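PDB 3PQU: transferrin binding protein B, which probably binds host transferrin at the bacterial outer membrane as a surface lipoprotein, serving iron acquisition by a porcine pathogen. Local coordinates for residues A257-D269 and F275-P287. Residues are numbered along the deposited sequence; the frame is centred on the assembly and turned at random. Where two conformers were deposited one is given.
Sequences AQEVTKRYSIEAD and FRGKAKAEKAGDP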
ATOM      1  N   ALA A 257     -24.792 -33.624  -1.307  1.00 39.47           N
ATOM      2  CA  ALA A 257     -25.103 -32.199  -1.232  1.00 45.46           C
ATOM      3  C   ALA A 257     -23.905 -31.412  -0.679  1.00 42.49           C
ATOM      4  O   ALA A 257     -23.086 -31.953   0.068  1.00 40.11           O
ATOM      5  CB  ALA A 257     -26.350 -31.963  -0.389  1.00 43.77           C
ATOM      6  N   GLN A 258     -23.801 -30.140  -1.053  1.00 30.67           N
ATOM      7  CA  GLN A 258     -22.643 -29.340  -0.693  1.00 36.10           C
ATOM      8  C   GLN A 258     -22.713 -28.858   0.752  1.00 40.94           C
ATOM      9  O   GLN A 258     -23.744 -28.371   1.194  1.00 28.39           O
ATOM     10  CB  GLN A 258     -22.486 -28.131  -1.627  1.00 25.25           C
ATOM     11  CG  GLN A 258     -21.182 -27.369  -1.343  1.00 25.37           C
ATOM     12  CD  GLN A 258     -20.896 -26.240  -2.326  1.00 27.89           C
ATOM     13  OE1 GLN A 258     -21.783 -25.474  -2.665  1.00 33.14           O
ATOM     14  NE2 GLN A 258     -19.630 -26.122  -2.760  1.00 19.01           N
ATOM     15  N   GLU A 259     -21.623 -29.002   1.497  1.00 26.54           N
ATOM     16  CA  GLU A 259     -21.561 -28.461   2.848  0.53 33.05           C
ATOM     17  C   GLU A 259     -20.813 -27.128   2.858  1.00 31.72           C
ATOM     18  O   GLU A 259     -19.615 -27.073   2.576  1.00 25.15           O
ATOM     19  CB  GLU A 259     -20.923 -29.468   3.815  0.53 31.52           C
ATOM     20  CG  GLU A 259     -21.695 -30.779   3.914  0.53 29.22           C
ATOM     21  CD  GLU A 259     -21.200 -31.686   5.026  0.53 56.03           C
ATOM     22  OE1 GLU A 259     -21.013 -31.195   6.160  0.53 64.84           O
ATOM     23  OE2 GLU A 259     -21.013 -32.895   4.769  0.53 58.44           O
ATOM     24  N   VAL A 260     -21.528 -26.057   3.164  1.00 20.57           N
ATOM     25  CA  VAL A 260     -20.911 -24.743   3.243  1.00 31.73           C
ATOM     26  C   VAL A 260     -20.726 -24.363   4.715  1.00 39.15           C
ATOM     27  O   VAL A 260     -21.707 -24.273   5.451  1.00 33.45           O
ATOM     28  CB  VAL A 260     -21.789 -23.696   2.547  1.00 21.55           C
ATOM     29  CG1 VAL A 260     -21.180 -22.291   2.727  1.00 26.54           C
ATOM     30  CG2 VAL A 260     -21.953 -24.041   1.074  1.00 24.74           C
ATOM     31  N   THR A 261     -19.484 -24.168   5.163  1.00 26.53           N
ATOM     32  CA  THR A 261     -19.280 -23.810   6.563  1.00 32.28           C
ATOM     33  C   THR A 261     -18.507 -22.517   6.730  1.00 25.44           C
ATOM     34  O   THR A 261     -17.540 -22.270   6.025  1.00 25.49           O
ATOM     35  CB  THR A 261     -18.607 -24.942   7.379  1.00 41.04           C
ATOM     36  OG1 THR A 261     -17.401 -25.350   6.732  1.00 34.84           O
ATOM     37  CG2 THR A 261     -19.536 -26.138   7.502  1.00 53.11           C
ATOM     38  N   LYS A 262     -18.958 -21.680   7.659  1.00 16.41           N
ATOM     39  CA  LYS A 262     -18.224 -20.471   7.979  1.00 21.51           C
ATOM     40  C   LYS A 262     -17.072 -20.834   8.913  1.00 21.35           C
ATOM     41  O   LYS A 262     -17.288 -21.380   9.991  1.00 32.29           O
ATOM     42  CB  LYS A 262     -19.126 -19.416   8.626  1.00 28.87           C
ATOM     43  CG  LYS A 262     -18.391 -18.096   8.862  1.00 22.35           C
ATOM     44  CD  LYS A 262     -19.212 -17.114   9.704  1.00 34.10           C
ATOM     45  CE  LYS A 262     -20.542 -16.810   9.056  1.00 30.52           C
ATOM     46  NZ  LYS A 262     -21.281 -15.707   9.767  1.00 42.96           N
ATOM     47  N   ARG A 263     -15.850 -20.530   8.483  1.00 14.43           N
ATOM     48  CA  ARG A 263     -14.646 -20.796   9.269  1.00 14.14           C
ATOM     49  C   ARG A 263     -14.248 -19.597  10.146  1.00 22.12           C
ATOM     50  O   ARG A 263     -13.691 -19.771  11.227  1.00 20.00           O
ATOM     51  CB  ARG A 263     -13.471 -21.108   8.344  1.00 15.90           C
ATOM     52  CG  ARG A 263     -13.570 -22.422   7.615  1.00 35.55           C
ATOM     53  CD  ARG A 263     -13.283 -23.564   8.562  1.00 52.23           C
ATOM     54  NE  ARG A 263     -12.553 -24.638   7.899  1.00 52.66           N
ATOM     55  CZ  ARG A 263     -12.465 -25.875   8.371  1.00 43.56           C
ATOM     56  NH1 ARG A 263     -13.069 -26.196   9.507  1.00 57.06           N
ATOM     57  NH2 ARG A 263     -11.790 -26.794   7.698  1.00 60.91           N
ATOM     58  N   TYR A 264     -14.509 -18.383   9.667  1.00 19.07           N
ATOM     59  CA  TYR A 264     -14.071 -17.176  10.386  1.00 16.19           C
ATOM     60  C   TYR A 264     -15.034 -16.007  10.246  1.00 22.62           C
ATOM     61  O   TYR A 264     -15.690 -15.852   9.206  1.00 20.52           O
ATOM     62  CB  TYR A 264     -12.716 -16.711   9.857  1.00 16.06           C
ATOM     63  CG  TYR A 264     -11.516 -17.450  10.373  1.00 25.56           C
ATOM     64  CD1 TYR A 264     -11.010 -17.195  11.653  1.00 17.97           C
ATOM     65  CD2 TYR A 264     -10.860 -18.384   9.572  1.00 11.88           C
ATOM     66  CE1 TYR A 264      -9.899 -17.887  12.124  1.00 14.21           C
ATOM     67  CE2 TYR A 264      -9.768 -19.055  10.018  1.00 15.89           C
ATOM     68  CZ  TYR A 264      -9.277 -18.806  11.293  1.00 18.15           C
ATOM     69  OH  TYR A 264      -8.167 -19.486  11.715  1.00 12.20           O
ATOM     70  N   SER A 265     -15.105 -15.193  11.297  1.00 12.21           N
ATOM     71  CA  SER A 265     -15.706 -13.854  11.240  1.00 18.63           C
ATOM     72  C   SER A 265     -14.575 -12.845  11.356  1.00 21.14           C
ATOM     73  O   SER A 265     -13.613 -13.057  12.087  1.00 18.43           O
ATOM     74  CB  SER A 265     -16.696 -13.587  12.413  1.00 16.64           C
ATOM     75  OG  SER A 265     -17.830 -14.435  12.363  1.00 41.03           O
ATOM     76  N   ILE A 266     -14.710 -11.706  10.705  1.00 20.38           N
ATOM     77  CA  ILE A 266     -13.615 -10.749  10.730  1.00 13.46           C
ATOM     78  C   ILE A 266     -14.110  -9.385  11.188  1.00 16.91           C
ATOM     79  O   ILE A 266     -15.229  -8.985  10.868  1.00 17.62           O
ATOM     80  CB  ILE A 266     -12.978 -10.652   9.324  1.00 21.60           C
ATOM     81  CG1 ILE A 266     -12.164 -11.919   9.038  1.00 24.07           C
ATOM     82  CG2 ILE A 266     -12.143  -9.397   9.198  1.00 14.36           C
ATOM     83  CD1 ILE A 266     -11.536 -11.938   7.678  1.00 37.47           C
ATOM     84  N   GLU A 267     -13.301  -8.682  11.977  1.00 15.15           N
ATOM     85  CA  GLU A 267     -13.630  -7.306  12.305  1.00 20.91           C
ATOM     86  C   GLU A 267     -12.359  -6.485  12.204  1.00 28.76           C
ATOM     87  O   GLU A 267     -11.266  -6.980  12.511  1.00 24.57           O
ATOM     88  CB  GLU A 267     -14.298  -7.182  13.695  1.00 25.33           C
ATOM     89  CG  GLU A 267     -13.435  -7.641  14.858  1.00 55.76           C
ATOM     90  CD  GLU A 267     -14.112  -7.433  16.208  1.00 75.58           C
ATOM     91  OE1 GLU A 267     -15.359  -7.329  16.239  1.00 80.95           O
ATOM     92  OE2 GLU A 267     -13.399  -7.375  17.235  1.00 71.67           O
ATOM     93  N   ALA A 268     -12.486  -5.241  11.745  1.00 19.36           N
ATOM     94  CA  ALA A 268     -11.303  -4.398  11.590  1.00 21.16           C
ATOM     95  C   ALA A 268     -11.658  -2.917  11.576  1.00 21.68           C
ATOM     96  O   ALA A 268     -12.792  -2.545  11.283  1.00 22.52           O
ATOM     97  CB  ALA A 268     -10.508  -4.798  10.316  1.00 12.68           C
ATOM     98  N   ASP A 269     -10.687  -2.092  11.939  1.00 18.38           N
ATOM     99  CA  ASP A 269     -10.835  -0.644  11.901  1.00 26.36           C
ATOM    100  C   ASP A 269      -9.926  -0.066  10.821  1.00 25.44           C
ATOM    101  O   ASP A 269      -8.796  -0.529  10.629  1.00 19.47           O
ATOM    102  CB  ASP A 269     -10.463  -0.013  13.252  1.00 30.59           C
ATOM    103  CG  ASP A 269     -11.380  -0.462  14.383  1.00 44.56           C
ATOM    104  OD1 ASP A 269     -12.614  -0.442  14.200  1.00 53.32           O
ATOM    105  OD2 ASP A 269     -10.861  -0.837  15.456  1.00 64.63           O
ATOM    106  N   PHE A 275      -6.447  -1.401   7.047  1.00 14.69           N
ATOM    107  CA  PHE A 275      -7.293  -1.802   8.154  1.00 17.21           C
ATOM    108  C   PHE A 275      -6.571  -2.807   9.040  1.00 27.75           C
ATOM    109  O   PHE A 275      -5.690  -3.531   8.580  1.00 17.67           O
ATOM    110  CB  PHE A 275      -8.658  -2.343   7.648  1.00 18.94           C
ATOM    111  CG  PHE A 275      -8.539  -3.348   6.534  1.00 21.35           C
ATOM    112  CD1 PHE A 275      -8.395  -4.699   6.805  1.00 18.37           C
ATOM    113  CD2 PHE A 275      -8.570  -2.934   5.212  1.00 13.42           C
ATOM    114  CE1 PHE A 275      -8.279  -5.620   5.769  1.00 18.40           C
ATOM    115  CE2 PHE A 275      -8.459  -3.850   4.162  1.00 15.65           C
ATOM    116  CZ  PHE A 275      -8.303  -5.192   4.449  1.00 21.07           C
ATOM    117  N   ARG A 276      -6.937  -2.825  10.316  1.00 16.29           N
ATOM    118  CA  ARG A 276      -6.273  -3.665  11.309  1.00 20.52           C
ATOM    119  C   ARG A 276      -7.335  -4.244  12.201  1.00 17.23           C
ATOM    120  O   ARG A 276      -8.201  -3.499  12.666  1.00 16.13           O
ATOM    121  CB  ARG A 276      -5.335  -2.830  12.181  1.00 21.87           C
ATOM    122  CG  ARG A 276      -4.286  -2.015  11.443  1.00 23.82           C
ATOM    123  CD  ARG A 276      -3.537  -1.045  12.389  1.00 26.93           C
ATOM    124  NE  ARG A 276      -2.830  -0.007  11.635  1.00 25.06           N
ATOM    125  CZ  ARG A 276      -2.659   1.237  12.061  1.00 34.72           C
ATOM    126  NH1 ARG A 276      -3.145   1.597  13.236  1.00 36.09           N
ATOM    127  NH2 ARG A 276      -2.008   2.119  11.312  1.00 30.15           N
ATOM    128  N   GLY A 277      -7.267  -5.554  12.465  1.00 15.84           N
ATOM    129  CA  GLY A 277      -8.224  -6.183  13.366  1.00 12.64           C
ATOM    130  C   GLY A 277      -7.925  -7.625  13.735  1.00 12.84           C
ATOM    131  O   GLY A 277      -6.775  -8.015  13.979  1.00  9.22           O
ATOM    132  N   LYS A 278      -8.978  -8.427  13.755  1.00 16.59           N
ATOM    133  CA  LYS A 278      -8.907  -9.781  14.283  1.00 15.96           C
ATOM    134  C   LYS A 278      -9.701 -10.715  13.405  1.00 15.33           C
ATOM    135  O   LYS A 278     -10.639 -10.291  12.734  1.00 17.97           O
ATOM    136  CB  LYS A 278      -9.553  -9.819  15.675  1.00 18.63           C
ATOM    137  CG  LYS A 278      -9.022  -8.778  16.669  1.00 20.69           C
ATOM    138  CD  LYS A 278      -9.839  -8.847  17.961  1.00 31.34           C
ATOM    139  CE  LYS A 278      -9.346  -7.827  18.982  1.00 45.44           C
ATOM    140  NZ  LYS A 278      -7.904  -8.013  19.267  1.00 46.69           N
ATOM    141  N   ALA A 279      -9.352 -11.999  13.456  1.00 15.90           N
ATOM    142  CA  ALA A 279     -10.157 -13.037  12.834  1.00 16.79           C
ATOM    143  C   ALA A 279     -10.639 -13.935  13.959  1.00 17.81           C
ATOM    144  O   ALA A 279      -9.834 -14.420  14.741  1.00 18.42           O
ATOM    145  CB  ALA A 279      -9.319 -13.831  11.836  1.00 13.40           C
ATOM    146  N   LYS A 280     -11.942 -14.179  14.018  1.00 19.11           N
ATOM    147  CA  LYS A 280     -12.511 -15.016  15.061  1.00 21.87           C
ATOM    148  C   LYS A 280     -12.914 -16.379  14.503  1.00 15.59           C
ATOM    149  O   LYS A 280     -13.758 -16.464  13.616  1.00 16.18           O
ATOM    150  CB  LYS A 280     -13.741 -14.327  15.676  1.00 19.61           C
ATOM    151  CG  LYS A 280     -13.612 -14.023  17.162  1.00 56.64           C
ATOM    152  CD  LYS A 280     -12.640 -12.873  17.409  1.00 69.88           C
ATOM    153  CE  LYS A 280     -12.423 -12.618  18.898  1.00 70.81           C
ATOM    154  NZ  LYS A 280     -11.474 -11.492  19.118  1.00 65.21           N
ATOM    155  N   ALA A 281     -12.318 -17.438  15.035  1.00 14.82           N
ATOM    156  CA  ALA A 281     -12.645 -18.790  14.614  1.00 15.01           C
ATOM    157  C   ALA A 281     -14.089 -19.100  14.920  1.00 23.40           C
ATOM    158  O   ALA A 281     -14.547 -18.903  16.055  1.00 23.64           O
ATOM    159  CB  ALA A 281     -11.737 -19.799  15.313  1.00 17.94           C
ATOM    160  N   GLU A 282     -14.804 -19.624  13.933  1.00 14.84           N
ATOM    161  CA  GLU A 282     -16.225 -19.893  14.129  1.00 18.94           C
ATOM    162  C   GLU A 282     -16.548 -21.317  14.557  1.00 29.64           C
ATOM    163  O   GLU A 282     -17.678 -21.611  14.900  1.00 37.29           O
ATOM    164  CB  GLU A 282     -17.023 -19.507  12.885  1.00 24.84           C
ATOM    165  CG  GLU A 282     -17.187 -18.009  12.741  1.00 28.94           C
ATOM    166  CD  GLU A 282     -17.991 -17.425  13.887  1.00 36.25           C
ATOM    167  OE1 GLU A 282     -18.879 -18.134  14.402  1.00 57.38           O
ATOM    168  OE2 GLU A 282     -17.725 -16.269  14.280  1.00 39.17           O
ATOM    169  N   LYS A 283     -15.563 -22.202  14.548  1.00 20.49           N
ATOM    170  CA  LYS A 283     -15.827 -23.585  14.937  1.00 31.63           C
ATOM    171  C   LYS A 283     -14.925 -24.005  16.094  1.00 22.83           C
ATOM    172  O   LYS A 283     -13.711 -24.001  15.968  1.00 26.98           O
ATOM    173  CB  LYS A 283     -15.598 -24.512  13.751  1.00 36.77           C
ATOM    174  CG  LYS A 283     -16.364 -25.816  13.831  1.00 63.70           C
ATOM    175  CD  LYS A 283     -17.819 -25.602  13.435  1.00 86.71           C
ATOM    176  CE  LYS A 283     -17.933 -24.975  12.046  1.00 79.93           C
ATOM    177  NZ  LYS A 283     -17.487 -25.901  10.963  1.00 74.70           N
ATOM    178  N   ALA A 284     -15.514 -24.387  17.217  1.00 26.12           N
ATOM    179  CA  ALA A 284     -14.724 -24.707  18.405  1.00 29.60           C
ATOM    180  C   ALA A 284     -13.857 -25.949  18.218  1.00 32.53           C
ATOM    181  O   ALA A 284     -14.243 -26.888  17.534  1.00 22.35           O
ATOM    182  CB  ALA A 284     -15.640 -24.882  19.632  1.00 24.82           C
ATOM    183  N   GLY A 285     -12.681 -25.953  18.833  1.00 23.37           N
ATOM    184  CA  GLY A 285     -11.897 -27.175  18.926  1.00 19.36           C
ATOM    185  C   GLY A 285     -11.126 -27.583  17.674  1.00 29.95           C
ATOM    186  O   GLY A 285     -10.722 -28.740  17.553  1.00 21.93           O
ATOM    187  N   ASP A 286     -10.919 -26.661  16.737  1.00 23.01           N
ATOM    188  CA  ASP A 286     -10.130 -27.010  15.547  1.00 25.33           C
ATOM    189  C   ASP A 286      -8.641 -26.720  15.801  1.00 23.89           C
ATOM    190  O   ASP A 286      -8.284 -25.598  16.205  1.00 25.82           O
ATOM    191  CB  ASP A 286     -10.626 -26.249  14.310  1.00 20.73           C
ATOM    192  CG  ASP A 286     -10.049 -26.809  13.017  1.00 28.00           C
ATOM    193  OD1 ASP A 286     -10.836 -27.361  12.224  1.00 25.85           O
ATOM    194  OD2 ASP A 286      -8.815 -26.732  12.814  1.00 21.92           O
ATOM    195  N   PRO A 287      -7.768 -27.717  15.581  1.00 24.20           N
ATOM    196  CA  PRO A 287      -6.370 -27.442  15.947  1.00 24.31           C
ATOM    197  C   PRO A 287      -5.677 -26.429  15.040  1.00 26.45           C
ATOM    198  O   PRO A 287      -4.659 -25.866  15.457  1.00 20.65           O
ATOM    199  CB  PRO A 287      -5.683 -28.811  15.840  1.00 24.80           C
ATOM    200  CG  PRO A 287      -6.588 -29.632  14.944  1.00 28.45           C
ATOM    201  CD  PRO A 287      -7.979 -29.116  15.140  1.00 24.15           C
TER
HETATM  202  O   HOH W   1     -12.656 -21.977  12.916  1.00 30.52           O
HETATM  203  O   HOH W   2     -10.214 -28.658   9.080  1.00 55.69           O
HETATM  204  O   HOH W   3      -8.239  -2.555  15.296  1.00 37.57           O
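E282, R263 and K283 gather where the antiparallel hairpin of strands 260-271 and 274-281 opens out, and they illustrate how side chains take over as regular backbone pairing ends. E282 N still donates to R263 O (2.9 Å). The E282 side chain then turns across to S265 of the facing strand: bent at chi2 (-64°), it runs beside K262, with CG 3.8 Å from K262 CD, and its OE2 accepts the hydroxyl of S265 at 2.7 Å from OG, met from above the carboxylate plane. R263 and Y264 both face L246 on the other neighbouring strand, a classic beta bulge. The arginine chain, bent at chi2 and chi3, brings NH1 within 3.7 Å of D286 OD1; the guanidinium and carboxylate planes stand 83° apart and no N-H points at the oxygen, making a long, purely electrostatic salt bridge, while D286 OD2 accepts from the backbone of I288 and F289. K283, its chain bent at chi2, chi3 and chi4, crosses T261 at about a right angle, with NZ 3.9 Å from T261 CB. Farther along, paired backbone bonds join S265 with K280, E267 with K278 and D269 with R276. On the face of Y264 and I266, the tyrosine ring packs obliquely against A279, CD1 to CB 3.8 Å, and its hydroxyl bonds to T290 O. Within this barrel, the chemistry implies a hairpin held chiefly by its backbone, with one short hydroxyl-carboxylate bond and one long salt bridge where regular pairing stops.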